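Local coordinates for hypothetical protein, similar to alpha-acetolactate decarboxylase (Staphylococcus aureus subsp. aureus, PDB 1XV2) that probably decarboxylates alpha-acetolactate to acetoin as a zinc-containing enzyme of the alpha-acetolactate decarboxylase family, at residues A[97-100]-A[101-104]; A[137-140]-A[141-144]; A[66-69]-A[70-74]; A[166-170]-A[171-175]. One frame throughout, in Å; residues are numbered along the deposited sequence.

Contact 1 (A[97-100]-A[101-104])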
loop_
_atom_site.group_PDB
_atom_site.type_symbol
_atom_site.label_atom_id
_atom_site.label_comp_id
_atom_site.label_asym_id
_atom_site.label_seq_id
_atom_site.Cartn_x
_atom_site.Cartn_y
_atom_site.Cartn_z
ATOM N N ASP A 97 -20.251 9.062 -16.798
ATOM C CA ASP A 97 -19.742 8.978 -18.163
ATOM C C ASP A 97 -18.318 9.511 -18.270
ATOM O O ASP A 97 -17.538 9.047 -19.103
ATOM C CB ASP A 97 -20.660 9.740 -19.125
ATOM C CG ASP A 97 -21.980 9.026 -19.359
ATOM O OD1 ASP A 97 -22.138 7.886 -18.868
ATOM O OD2 ASP A 97 -22.858 9.599 -20.041
ATOM N N VAL A 98 -17.988 10.487 -17.427
ATOM C CA VAL A 98 -16.648 11.062 -17.423
ATOM C C VAL A 98 -15.687 10.043 -16.835
ATOM O O VAL A 98 -14.588 9.859 -17.348
ATOM C CB VAL A 98 -16.580 12.368 -16.591
ATOM C CG1 VAL A 98 -15.122 12.775 -16.366
ATOM C CG2 VAL A 98 -17.314 13.480 -17.320
ATOM N N PHE A 99 -16.105 9.373 -15.762
ATOM C CA PHE A 99 -15.259 8.363 -15.138
ATOM C C PHE A 99 -15.055 7.188 -16.093
ATOM O O PHE A 99 -13.970 6.613 -16.162
ATOM C CB PHE A 99 -15.878 7.850 -13.833
ATOM C CG PHE A 99 -15.784 8.815 -12.678
ATOM C CD1 PHE A 99 -14.786 9.782 -12.630
ATOM C CD2 PHE A 99 -16.668 8.716 -11.607
ATOM C CE1 PHE A 99 -14.666 10.641 -11.528
ATOM C CE2 PHE A 99 -16.557 9.567 -10.499
ATOM C CZ PHE A 99 -15.554 10.530 -10.460
ATOM N N ALA A 100 -16.103 6.828 -16.826
ATOM C CA ALA A 100 -16.012 5.716 -17.772
ATOM C C ALA A 100 -14.976 6.026 -18.846
ATOM O O ALA A 100 -14.288 5.129 -19.328
ATOM C CB ALA A 100 -17.377 5.454 -18.413
ATOM N N GLN A 101 -14.868 7.299 -19.219
ATOM C CA GLN A 101 -13.894 7.713 -20.225
ATOM C C GLN A 101 -12.486 7.574 -19.653
ATOM O O GLN A 101 -11.588 7.033 -20.301
ATOM C CB GLN A 101 -14.140 9.168 -20.650
ATOM C CG GLN A 101 -15.457 9.386 -21.382
ATOM C CD GLN A 101 -15.568 8.538 -22.642
ATOM O OE1 GLN A 101 -14.748 8.651 -23.551
ATOM N NE2 GLN A 101 -16.584 7.683 -22.696
ATOM N N ILE A 102 -12.301 8.065 -18.432
ATOM C CA ILE A 102 -11.006 7.985 -17.775
ATOM C C ILE A 102 -10.619 6.518 -17.607
ATOM O O ILE A 102 -9.461 6.148 -17.793
ATOM C CB ILE A 102 -11.043 8.699 -16.401
ATOM C CG1 ILE A 102 -11.385 10.179 -16.611
ATOM C CG2 ILE A 102 -9.698 8.569 -15.700
ATOM C CD1 ILE A 102 -11.615 10.965 -15.341
ATOM N N LYS A 103 -11.596 5.679 -17.279
ATOM C CA LYS A 103 -11.346 4.252 -17.108
ATOM C C LYS A 103 -10.882 3.637 -18.426
ATOM O O LYS A 103 -10.152 2.646 -18.440
ATOM C CB LYS A 103 -12.618 3.549 -16.626
ATOM C CG LYS A 103 -13.034 3.918 -15.209
ATOM C CD LYS A 103 -12.207 3.179 -14.167
ATOM C CE LYS A 103 -12.507 1.685 -14.210
ATOM N NZ LYS A 103 -11.816 0.924 -13.138
ATOM N N ASN A 104 -11.306 4.238 -19.534
ATOM C CA ASN A 104 -10.933 3.761 -20.864
ATOM C C ASN A 104 -9.546 4.236 -21.280
ATOM O O ASN A 104 -8.796 3.498 -21.919
ATOM C CB ASN A 104 -11.946 4.248 -21.907
ATOM C CG ASN A 104 -13.294 3.562 -21.786
ATOM O OD1 ASN A 104 -14.285 4.016 -22.363
ATOM N ND2 ASN A 104 -13.338 2.456 -21.048
#
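I102 meets two residues of the preceding helical turn, V98 and F99, through the same atom. Its CD1 lies 4.1 Å from CG1 of V98, the two branched side chains crossing at a slant, and it also reaches the rim of the F99 ring near the ring plane, 4.3 Å from CD1 of F99. The torsions explain the reach: with CG1 beside the backbone N (chi1 -61°) and the chain extended beyond it, CD1 is sent back along the helix towards its start. On the way CG1 of I102 packs 3.3 Å from V98 O. Branched aliphatic side chains such as V98 and I102 suit the buried side of the helix that faces the strands.

Main-chain bonds hold these side chains in place. I102 N gives V98 O a nearly straight bond of 3.1 Å, and K103 N bonds to F99 O at 2.8 Å; Q101 N also bonds to D97 O. The N104 N to A100 O bond is weak. K103 sets out alongside F99 O, its CG 3.0 Å from that oxygen, then bends at two successive torsions, and its ammonium forms a salt bridge with E109.

Further out, V98 is enclosed by L90, L93, I117, F193 and V195, I102 lies on V115 and I117, and F99 stacks with F175. D97, Q101 and N104 belong to the more polar flank, and D97 N is bonded to S94 OG. This is an amphipathic alpha helix laid with its apolar stripe against a beta sheet, the helix of residues 95-105 covering strands 86-94, 113-118, 174-181 and 187-195.

Contact 2 (A[137-140]-A[141-144])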
loop_
_atom_site.group_PDB
_atom_site.type_symbol
_atom_site.label_atom_id
_atom_site.label_comp_id
_atom_site.label_asym_id
_atom_site.label_seq_id
_atom_site.Cartn_x
_atom_site.Cartn_y
_atom_site.Cartn_z
ATOM N N THR A 137 -13.507 10.791 16.974
ATOM C CA THR A 137 -14.396 9.650 16.777
ATOM C C THR A 137 -14.190 9.190 15.339
ATOM O O THR A 137 -13.395 9.780 14.605
ATOM C CB THR A 137 -15.880 10.030 16.938
ATOM O OG1 THR A 137 -16.248 10.957 15.906
ATOM C CG2 THR A 137 -16.131 10.662 18.300
ATOM N N ARG A 138 -14.904 8.146 14.934
ATOM C CA ARG A 138 -14.784 7.645 13.570
ATOM C C ARG A 138 -15.238 8.746 12.612
ATOM O O ARG A 138 -16.252 9.404 12.842
ATOM C CB ARG A 138 -15.627 6.379 13.396
ATOM C CG ARG A 138 -15.234 5.258 14.353
ATOM C CD ARG A 138 -15.974 3.970 14.038
ATOM N NE ARG A 138 -15.551 3.401 12.762
ATOM C CZ ARG A 138 -14.370 2.829 12.551
ATOM N NH1 ARG A 138 -13.482 2.741 13.532
ATOM N NH2 ARG A 138 -14.073 2.349 11.353
ATOM N N LEU A 139 -14.478 8.941 11.543
ATOM C CA LEU A 139 -14.763 9.988 10.566
ATOM C C LEU A 139 -16.156 9.936 9.937
ATOM O O LEU A 139 -16.647 10.942 9.416
ATOM C CB LEU A 139 -13.699 9.965 9.468
ATOM C CG LEU A 139 -13.658 11.187 8.551
ATOM C CD1 LEU A 139 -13.530 12.451 9.388
ATOM C CD2 LEU A 139 -12.493 11.065 7.587
ATOM N N ILE A 140 -16.794 8.772 9.987
ATOM C CA ILE A 140 -18.126 8.619 9.412
ATOM C C ILE A 140 -19.116 9.569 10.084
ATOM O O ILE A 140 -20.097 10.001 9.470
ATOM C CB ILE A 140 -18.635 7.163 9.562
ATOM C CG1 ILE A 140 -19.977 6.998 8.846
ATOM C CG2 ILE A 140 -18.769 6.801 11.036
ATOM C CD1 ILE A 140 -19.914 7.272 7.355
ATOM N N ASP A 141 -18.848 9.901 11.344
ATOM C CA ASP A 141 -19.720 10.791 12.101
ATOM C C ASP A 141 -19.669 12.206 11.544
ATOM O O ASP A 141 -20.653 12.939 11.600
ATOM C CB ASP A 141 -19.326 10.810 13.584
ATOM C CG ASP A 141 -19.418 9.439 14.233
ATOM O OD1 ASP A 141 -20.412 8.725 13.986
ATOM O OD2 ASP A 141 -18.497 9.080 14.998
ATOM N N SER A 142 -18.515 12.589 11.011
ATOM C CA SER A 142 -18.359 13.918 10.438
ATOM C C SER A 142 -19.089 13.979 9.106
ATOM O O SER A 142 -19.834 14.924 8.835
ATOM C CB SER A 142 -16.881 14.239 10.235
ATOM O OG SER A 142 -16.205 14.271 11.478
ATOM N N ALA A 143 -18.883 12.953 8.286
ATOM C CA ALA A 143 -19.509 12.880 6.974
ATOM C C ALA A 143 -21.036 12.936 7.049
ATOM O O ALA A 143 -21.686 13.499 6.170
ATOM C CB ALA A 143 -19.067 11.606 6.263
ATOM N N ARG A 144 -21.605 12.358 8.100
ATOM C CA ARG A 144 -23.056 12.339 8.259
ATOM C C ARG A 144 -23.670 13.678 8.662
ATOM O O ARG A 144 -24.893 13.806 8.733
ATOM C CB ARG A 144 -23.452 11.253 9.259
ATOM C CG ARG A 144 -23.320 9.849 8.694
ATOM C CD ARG A 144 -23.464 8.785 9.766
ATOM N NE ARG A 144 -23.410 7.444 9.192
ATOM C CZ ARG A 144 -23.245 6.332 9.902
ATOM N NH1 ARG A 144 -23.116 6.398 11.220
ATOM N NH2 ARG A 144 -23.206 5.154 9.292
#
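Two torsion choices bring I140 and R144 together. In I140, CG1 stands opposite the backbone N (chi1 -175°), and R144, fully extended from CG to NE, lays its flat end over this CG1 from one helical turn further on. CG1 of I140 sits over the centre of the guanidinium, 3.4 Å above its plane and 3.5 Å from R144 CZ. An arginine suits the place: its long aliphatic part follows I140 O, with CG 3.3 Å from that oxygen, and its charged end forms a salt bridge from NE to E235.

At the other end, T137 holds OG1 between its backbone N and carbonyl carbon (chi1 64°), which places it 3.1 Å from D141 OD2. Threonine and aspartate, both short and polar, suit this more open end of the contact. The D141 backbone N-H bonds to R138 O at 3.0 Å. L139 O then takes two donors, A143 N at 3.2 Å and S142 N at 3.0 Å. CD1 of L139 leans on the S142 side chain, whose small hydroxyl is bonded to Q132.

The short helix 140-143 follows the loop that leaves strand 120-127. I140 and A143 pack on helix 229-236, which also supplies E232 as salt-bridge partner of R138, while L139 turns to L17 and M18 of helix 14-18, its side chain about 8 Å from the zinc ion.

Contact 3 (A[66-69]-A[70-74])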
loop_
_atom_site.group_PDB
_atom_site.type_symbol
_atom_site.label_atom_id
_atom_site.label_comp_id
_atom_site.label_asym_id
_atom_site.label_seq_id
_atom_site.Cartn_x
_atom_site.Cartn_y
_atom_site.Cartn_z
ATOM N N ILE A 66 -9.333 29.505 1.361
ATOM C CA ILE A 66 -8.080 30.249 1.412
ATOM C C ILE A 66 -6.848 29.435 1.027
ATOM O O ILE A 66 -6.907 28.209 0.909
ATOM C CB ILE A 66 -7.856 30.843 2.834
ATOM C CG1 ILE A 66 -7.956 29.745 3.897
ATOM C CG2 ILE A 66 -8.903 31.905 3.128
ATOM C CD1 ILE A 66 -6.800 28.774 3.914
ATOM N N GLU A 67 -5.732 30.128 0.817
ATOM C CA GLU A 67 -4.486 29.453 0.492
ATOM C C GLU A 67 -3.799 29.223 1.833
ATOM O O GLU A 67 -3.637 30.153 2.623
ATOM C CB GLU A 67 -3.595 30.324 -0.393
ATOM C CG GLU A 67 -2.448 29.548 -1.023
ATOM C CD GLU A 67 -1.421 30.439 -1.686
ATOM O OE1 GLU A 67 -1.816 31.377 -2.407
ATOM O OE2 GLU A 67 -0.213 30.192 -1.494
ATOM N N LEU A 68 -3.409 27.982 2.091
ATOM C CA LEU A 68 -2.761 27.636 3.347
ATOM C C LEU A 68 -1.386 28.284 3.484
ATOM O O LEU A 68 -0.688 28.505 2.493
ATOM C CB LEU A 68 -2.644 26.116 3.456
ATOM C CG LEU A 68 -3.994 25.388 3.440
ATOM C CD1 LEU A 68 -3.791 23.896 3.258
ATOM C CD2 LEU A 68 -4.734 25.678 4.730
ATOM N N LYS A 69 -1.003 28.592 4.717
ATOM C CA LYS A 69 0.292 29.207 4.980
ATOM C C LYS A 69 1.422 28.216 4.716
ATOM O O LYS A 69 2.474 28.587 4.190
ATOM C CB LYS A 69 0.366 29.694 6.430
ATOM C CG LYS A 69 1.717 30.282 6.813
ATOM C CD LYS A 69 1.749 30.715 8.271
ATOM C CE LYS A 69 3.119 31.258 8.660
ATOM N NZ LYS A 69 3.163 31.664 10.091
ATOM N N GLY A 70 1.200 26.958 5.088
ATOM C CA GLY A 70 2.212 25.938 4.878
ATOM C C GLY A 70 2.566 25.139 6.122
ATOM O O GLY A 70 3.019 23.999 6.027
ATOM N N ASP A 71 2.347 25.726 7.292
ATOM C CA ASP A 71 2.667 25.063 8.552
ATOM C C ASP A 71 1.509 24.240 9.115
ATOM O O ASP A 71 1.660 23.567 10.135
ATOM C CB ASP A 71 3.104 26.101 9.585
ATOM C CG ASP A 71 1.993 27.066 9.945
ATOM O OD1 ASP A 71 1.434 27.695 9.023
ATOM O OD2 ASP A 71 1.677 27.192 11.149
ATOM N N GLU A 72 0.351 24.297 8.463
ATOM C CA GLU A 72 -0.802 23.532 8.927
ATOM C C GLU A 72 -0.471 22.048 8.833
ATOM O O GLU A 72 0.276 21.632 7.951
ATOM C CB GLU A 72 -2.043 23.839 8.080
ATOM C CG GLU A 72 -2.502 25.289 8.133
ATOM C CD GLU A 72 -1.780 26.178 7.139
ATOM O OE1 GLU A 72 -0.763 25.737 6.561
ATOM O OE2 GLU A 72 -2.233 27.327 6.940
ATOM N N LYS A 73 -1.023 21.254 9.741
ATOM C CA LYS A 73 -0.763 19.817 9.742
ATOM C C LYS A 73 -1.897 19.026 9.085
ATOM O O LYS A 73 -3.047 19.461 9.081
ATOM C CB LYS A 73 -0.542 19.328 11.178
ATOM C CG LYS A 73 0.762 19.822 11.796
ATOM C CD LYS A 73 0.982 19.276 13.201
ATOM C CE LYS A 73 -0.029 19.841 14.192
ATOM N NZ LYS A 73 0.243 19.398 15.596
ATOM N N VAL A 74 -1.558 17.867 8.528
ATOM C CA VAL A 74 -2.538 17.004 7.868
ATOM C C VAL A 74 -2.431 15.570 8.384
ATOM O O VAL A 74 -1.339 15.078 8.654
ATOM C CB VAL A 74 -2.329 16.995 6.333
ATOM C CG1 VAL A 74 -2.418 18.411 5.791
ATOM C CG2 VAL A 74 -0.984 16.383 5.989
#
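E72 reaches back over the turn to L68, K69 and G70, and its side chain can be followed from base to tip. CB is directed at the residues before the turn. CG passes CD2 of L68 at 4.1 Å, and the bend at the next torsion (chi2 85°) turns the carboxylate towards the backbone of the turn. There CD faces CB of L68 at 3.8 Å. The two oxygens share the work at the end: OE2 accepts K69 N at 2.8 Å and OE1 accepts G70 N at 2.7 Å, each through its syn lone pair. Two successive amides are thus clasped by one carboxylate, which fixes its rotation and is consistent with an ionised group. Glutamate has the length to bridge the turn, and L68 gives its CG and CD an apolar surface.

G70 adopts backbone angles of 127° and -25°, at which a side chain would jam against K69 O; glycine is therefore the natural residue here. K69 is extended, and its CD passes 3.1 Å from D71 OD1, but its ammonium NZ remains 4.5 Å from D71 OD1, too far for a salt bridge. D71 N is buried without a partner in the model.

The turn leads from edge strand 65-67 to the short strand 73-74. L68 packs on A56 and H58 of strand 55-59 and, with E72, on I28 of helix 28-32. E72 also touches L42 of strand 37-42, and main-chain bonds join G70 to N29 and E72 to I28.

Contact 4 (A[166-170]-A[171-175])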
loop_
_atom_site.group_PDB
_atom_site.type_symbol
_atom_site.label_atom_id
_atom_site.label_comp_id
_atom_site.label_asym_id
_atom_site.label_seq_id
_atom_site.Cartn_x
_atom_site.Cartn_y
_atom_site.Cartn_z
ATOM N N LEU A 166 -7.427 -3.840 -5.049
ATOM C CA LEU A 166 -6.644 -4.421 -3.959
ATOM C C LEU A 166 -6.170 -3.396 -2.930
ATOM O O LEU A 166 -5.878 -3.744 -1.787
ATOM C CB LEU A 166 -5.433 -5.178 -4.517
ATOM C CG LEU A 166 -4.527 -5.880 -3.497
ATOM C CD1 LEU A 166 -5.323 -6.914 -2.723
ATOM C CD2 LEU A 166 -3.356 -6.540 -4.216
ATOM N N PHE A 167 -6.099 -2.135 -3.330
ATOM C CA PHE A 167 -5.648 -1.099 -2.419
ATOM C C PHE A 167 -6.778 -0.323 -1.751
ATOM O O PHE A 167 -6.543 0.688 -1.090
ATOM C CB PHE A 167 -4.697 -0.157 -3.157
ATOM C CG PHE A 167 -3.328 -0.734 -3.357
ATOM C CD1 PHE A 167 -2.326 -0.521 -2.412
ATOM C CD2 PHE A 167 -3.043 -1.522 -4.467
ATOM C CE1 PHE A 167 -1.062 -1.086 -2.572
ATOM C CE2 PHE A 167 -1.783 -2.090 -4.634
ATOM C CZ PHE A 167 -0.791 -1.871 -3.685
ATOM N N HIS A 168 -8.005 -0.798 -1.914
ATOM C CA HIS A 168 -9.141 -0.141 -1.280
ATOM C C HIS A 168 -8.913 -0.190 0.233
ATOM O O HIS A 168 -8.677 -1.256 0.798
ATOM C CB HIS A 168 -10.446 -0.853 -1.658
ATOM C CG HIS A 168 -10.863 -0.635 -3.082
ATOM N ND1 HIS A 168 -11.997 -1.206 -3.621
ATOM C CD2 HIS A 168 -10.314 0.113 -4.068
ATOM C CE1 HIS A 168 -12.130 -0.817 -4.878
ATOM N NE2 HIS A 168 -11.121 -0.016 -5.174
ATOM N N GLY A 169 -8.976 0.968 0.884
ATOM C CA GLY A 169 -8.738 1.024 2.316
ATOM C C GLY A 169 -7.497 1.866 2.548
ATOM O O GLY A 169 -7.518 2.823 3.323
ATOM N N VAL A 170 -6.409 1.500 1.876
ATOM C CA VAL A 170 -5.158 2.249 1.966
ATOM C C VAL A 170 -5.483 3.569 1.281
ATOM O O VAL A 170 -5.113 4.649 1.743
ATOM C CB VAL A 170 -4.018 1.528 1.207
ATOM C CG1 VAL A 170 -2.746 2.375 1.228
ATOM C CG2 VAL A 170 -3.757 0.180 1.845
ATOM N N GLY A 171 -6.197 3.449 0.170
ATOM C CA GLY A 171 -6.643 4.603 -0.585
ATOM C C GLY A 171 -8.155 4.483 -0.610
ATOM O O GLY A 171 -8.728 3.835 0.264
ATOM N N SER A 172 -8.812 5.086 -1.594
ATOM C CA SER A 172 -10.267 5.002 -1.671
ATOM C C SER A 172 -10.698 4.126 -2.839
ATOM O O SER A 172 -10.008 4.035 -3.847
ATOM C CB SER A 172 -10.875 6.397 -1.808
ATOM O OG SER A 172 -10.302 7.092 -2.895
ATOM N N ALA A 173 -11.847 3.483 -2.689
ATOM C CA ALA A 173 -12.386 2.598 -3.712
ATOM C C ALA A 173 -12.679 3.329 -5.018
ATOM O O ALA A 173 -13.780 3.837 -5.214
ATOM C CB ALA A 173 -13.658 1.931 -3.191
ATOM N N GLY A 174 -11.700 3.379 -5.914
ATOM C CA GLY A 174 -11.909 4.058 -7.181
ATOM C C GLY A 174 -11.401 5.491 -7.207
ATOM O O GLY A 174 -10.289 5.770 -6.757
ATOM N N PHE A 175 -12.216 6.406 -7.731
ATOM C CA PHE A 175 -11.831 7.810 -7.827
ATOM C C PHE A 175 -12.053 8.615 -6.550
ATOM O O PHE A 175 -13.054 8.445 -5.851
ATOM C CB PHE A 175 -12.597 8.493 -8.969
ATOM C CG PHE A 175 -12.213 8.005 -10.338
ATOM C CD1 PHE A 175 -10.997 8.373 -10.906
ATOM C CD2 PHE A 175 -13.063 7.171 -11.056
ATOM C CE1 PHE A 175 -10.628 7.916 -12.174
ATOM C CE2 PHE A 175 -12.703 6.707 -12.323
ATOM C CZ PHE A 175 -11.483 7.082 -12.881
#
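H168 presents one face of its imidazole to A173: CA of A173 lies 3.2 Å above the ring plane, displaced towards the rim, in a CH-pi contact, and CB of A173 stands 3.6 Å from CE1 of H168. The contact lies in the loop joining antiparallel strands 154-163 and 174-181, with an inverse gamma turn centred on A173. G174 N and S172 O approach the ring obliquely. With chi1 -72°, the ring stays beside the H168 backbone N and faces A173. Small A173 allows the main chain to sit so close to the ring.

F167 O accepts G171 N, four residues on, at 3.1 Å, nearly along the C=O axis. G169 and G174 both have backbone angles that would press a side chain against the preceding carbonyl oxygen, so glycine suits both. F167 and V170 pack against V170 and F167 of the second subunit, and strand 174-181 goes on to carry the zinc ligands H176 and H178. H168 and G171 form a single backbone bridge, in which G169 N reaches G171 O at 2.9 Å.

In the fold
From the N terminus, contact 3 (66-74) comes first, closing the turn between strands 65-67 and 73-74. Contact 1 lies within helix 95-105, directly after strand 86-94. Contact 2 starts the short helix after strand 120-127, and contact 4 closes the connection from strand 154-163 to strand 174-181. All four follow in series, none nested or crossed. Only contacts 1 and 4 touch: F175, at the start of strand 174-181, packs on F99, I102 and K103 and so joins the helix to the strand bearing zinc ligands H176 and H178. Contact 3 lies across the chain's centre from both, and contact 2 comes within about 10 Å of contact 4 between nearest atoms.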